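Local coordinates for protein N-glycosylase/DNA lyase (Methanocaldococcus jannaschii, PDB 3FHF) that is an N-glycosylase/DNA lyase of the 8-oxoguanine DNA glycosylase family, in the helix-hairpin-helix group of DNA glycosylases, at residues 76-81 with 96-101. Numbering follows the deposited sequence.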
loop_
_atom_site.group_PDB
_atom_site.type_symbol
_atom_site.label_atom_id
_atom_site.label_comp_id
_atom_site.label_asym_id
_atom_site.label_seq_id
_atom_site.Cartn_x
_atom_site.Cartn_y
_atom_site.Cartn_z
ATOM N N LEU A 76 9.082 14.411 17.302
ATOM C CA LEU A 76 9.825 13.580 18.245
ATOM C C LEU A 76 11.270 13.280 17.858
ATOM O O LEU A 76 11.565 12.950 16.710
ATOM C CB LEU A 76 9.097 12.250 18.454
ATOM C CG LEU A 76 7.734 12.280 19.145
ATOM C CD1 LEU A 76 7.056 10.932 18.964
ATOM C CD2 LEU A 76 7.902 12.607 20.624
ATOM N N PRO A 77 12.198 13.400 18.821
ATOM C CA PRO A 77 13.599 13.111 18.515
ATOM C C PRO A 77 13.766 11.596 18.390
ATOM O O PRO A 77 12.956 10.831 18.917
ATOM C CB PRO A 77 14.342 13.693 19.718
ATOM C CG PRO A 77 13.362 13.527 20.827
ATOM C CD PRO A 77 12.061 13.954 20.179
ATOM N N ARG A 78 14.805 11.174 17.680
ATOM C CA ARG A 78 15.094 9.757 17.468
ATOM C C ARG A 78 14.745 8.890 18.676
ATOM O O ARG A 78 13.926 7.971 18.587
ATOM C CB ARG A 78 16.577 9.582 17.150
ATOM C CG ARG A 78 17.002 8.166 16.794
ATOM C CD ARG A 78 16.845 7.906 15.309
ATOM N NE ARG A 78 17.804 6.913 14.828
ATOM C CZ ARG A 78 17.774 5.621 15.137
ATOM N NH1 ARG A 78 16.826 5.140 15.932
ATOM N NH2 ARG A 78 18.700 4.807 14.651
ATOM N N GLU A 79 15.381 9.193 19.804
ATOM C CA GLU A 79 15.191 8.449 21.043
ATOM C C GLU A 79 13.750 8.343 21.530
ATOM O O GLU A 79 13.312 7.270 21.938
ATOM C CB GLU A 79 16.058 9.053 22.157
ATOM C CG GLU A 79 15.897 10.558 22.340
ATOM C CD GLU A 79 16.829 11.365 21.450
ATOM O OE1 GLU A 79 16.845 11.133 20.223
ATOM O OE2 GLU A 79 17.547 12.240 21.981
ATOM N N GLU A 80 13.015 9.449 21.498
ATOM C CA GLU A 80 11.631 9.429 21.959
ATOM C C GLU A 80 10.701 8.646 21.041
ATOM O O GLU A 80 9.737 8.033 21.504
ATOM C CB GLU A 80 11.103 10.853 22.134
ATOM C CG GLU A 80 11.786 11.619 23.252
ATOM C CD GLU A 80 10.899 12.693 23.846
ATOM O OE1 GLU A 80 10.466 13.597 23.100
ATOM O OE2 GLU A 80 10.634 12.629 25.064
ATOM N N LEU A 81 10.988 8.666 19.744
ATOM C CA LEU A 81 10.164 7.947 18.779
ATOM C C LEU A 81 10.423 6.450 18.891
ATOM O O LEU A 81 9.496 5.638 18.850
ATOM C CB LEU A 81 10.480 8.414 17.355
ATOM C CG LEU A 81 9.657 7.762 16.239
ATOM C CD1 LEU A 81 8.164 7.965 16.500
ATOM C CD2 LEU A 81 10.052 8.375 14.903
ATOM N N ARG A 96 12.691 1.276 12.173
ATOM C CA ARG A 96 11.609 2.131 11.700
ATOM C C ARG A 96 11.738 3.564 12.206
ATOM O O ARG A 96 11.455 4.514 11.475
ATOM C CB ARG A 96 10.251 1.539 12.095
ATOM C CG ARG A 96 10.040 0.104 11.615
ATOM C CD ARG A 96 10.317 -0.051 10.113
ATOM N NE ARG A 96 10.463 -1.458 9.742
ATOM C CZ ARG A 96 9.454 -2.311 9.600
ATOM N NH1 ARG A 96 8.203 -1.904 9.778
ATOM N NH2 ARG A 96 9.697 -3.586 9.318
ATOM N N ALA A 97 12.170 3.722 13.453
ATOM C CA ALA A 97 12.346 5.051 14.029
ATOM C C ALA A 97 13.418 5.815 13.249
ATOM O O ALA A 97 13.307 7.025 13.032
ATOM C CB ALA A 97 12.749 4.937 15.499
ATOM N N GLU A 98 14.461 5.102 12.839
ATOM C CA GLU A 98 15.539 5.716 12.077
ATOM C C GLU A 98 15.059 6.120 10.677
ATOM O O GLU A 98 15.310 7.238 10.228
ATOM C CB GLU A 98 16.725 4.754 11.969
ATOM C CG GLU A 98 17.735 5.157 10.916
ATOM C CD GLU A 98 18.926 4.223 10.855
ATOM O OE1 GLU A 98 18.735 2.996 11.005
ATOM O OE2 GLU A 98 20.053 4.718 10.643
ATOM N N TYR A 99 14.371 5.211 9.992
ATOM C CA TYR A 99 13.862 5.507 8.656
ATOM C C TYR A 99 12.980 6.753 8.674
ATOM O O TYR A 99 13.110 7.641 7.825
ATOM C CB TYR A 99 13.034 4.343 8.111
ATOM C CG TYR A 99 13.781 3.041 7.919
ATOM C CD1 TYR A 99 15.139 3.025 7.602
ATOM C CD2 TYR A 99 13.110 1.820 8.004
ATOM C CE1 TYR A 99 15.811 1.820 7.374
ATOM C CE2 TYR A 99 13.771 0.614 7.777
ATOM C CZ TYR A 99 15.118 0.623 7.464
ATOM O OH TYR A 99 15.766 -0.570 7.243
ATOM N N ILE A 100 12.075 6.805 9.646
ATOM C CA ILE A 100 11.159 7.928 9.779
ATOM C C ILE A 100 11.884 9.254 9.960
ATOM O O ILE A 100 11.582 10.234 9.274
ATOM C CB ILE A 100 10.182 7.700 10.956
ATOM C CG1 ILE A 100 9.244 6.538 10.616
ATOM C CG2 ILE A 100 9.387 8.973 11.238
ATOM C CD1 ILE A 100 8.340 6.098 11.752
ATOM N N VAL A 101 12.839 9.287 10.883
ATOM C CA VAL A 101 13.601 10.504 11.139
ATOM C C VAL A 101 14.329 10.952 9.875
ATOM O O VAL A 101 14.327 12.137 9.533
ATOM C CB VAL A 101 14.645 10.288 12.268
ATOM C CG1 VAL A 101 15.467 11.553 12.474
ATOM C CG2 VAL A 101 13.938 9.896 13.565
#
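Leu81 meets Ala97, Ile100 and Val101 through apolar contacts. Its CG lies 4.3 Å from Ala97 CB, and its CD2 is 3.8 Å from Ile100 CG2, the leucine and isoleucine side chains crossing at about a right angle. With CG anti to the backbone N (chi1 -179°), CG faces Ala97 CB and CD2 reaches Ile100, one turn further along the facing helix. Val101 CG2 touches this cluster more loosely, 4.4 Å from Leu81 CD2. Leu81 CA and Ala97 CA are 6.0 Å apart, a close approach consistent with the small side chain of Ala97.

The second kind of contact belongs to Arg78. The chain bends at chi2 (88°), which brings CD to 3.9 Å from Val101 CG2; beyond CD it runs alongside Glu98. One guanidinium face is covered by Glu98 CB, 3.3 Å from NH2 and lying over the outer part of the group. The carboxylate is an electrostatic neighbour without a salt bridge: Glu98 OE1 is 4.1 Å from Arg78 NH2 but far off the guanidinium plane, where none of its N-H bonds aims. Arg78 NH1 also has a weak, long ion pair with Glu82.

No hydrogen bond joins 76-81 to 96-101. Beyond them, Ile69 of helix 59-69 touches Leu81 and Cys49 of helix 41-54 touches Ile100, extending the apolar layer. The arrangement is a helix-helix interface in which the N-terminal turn of helix 78-87 packs against helix 93-103 within the all-helical fold of the helix-hairpin-helix glycosylases.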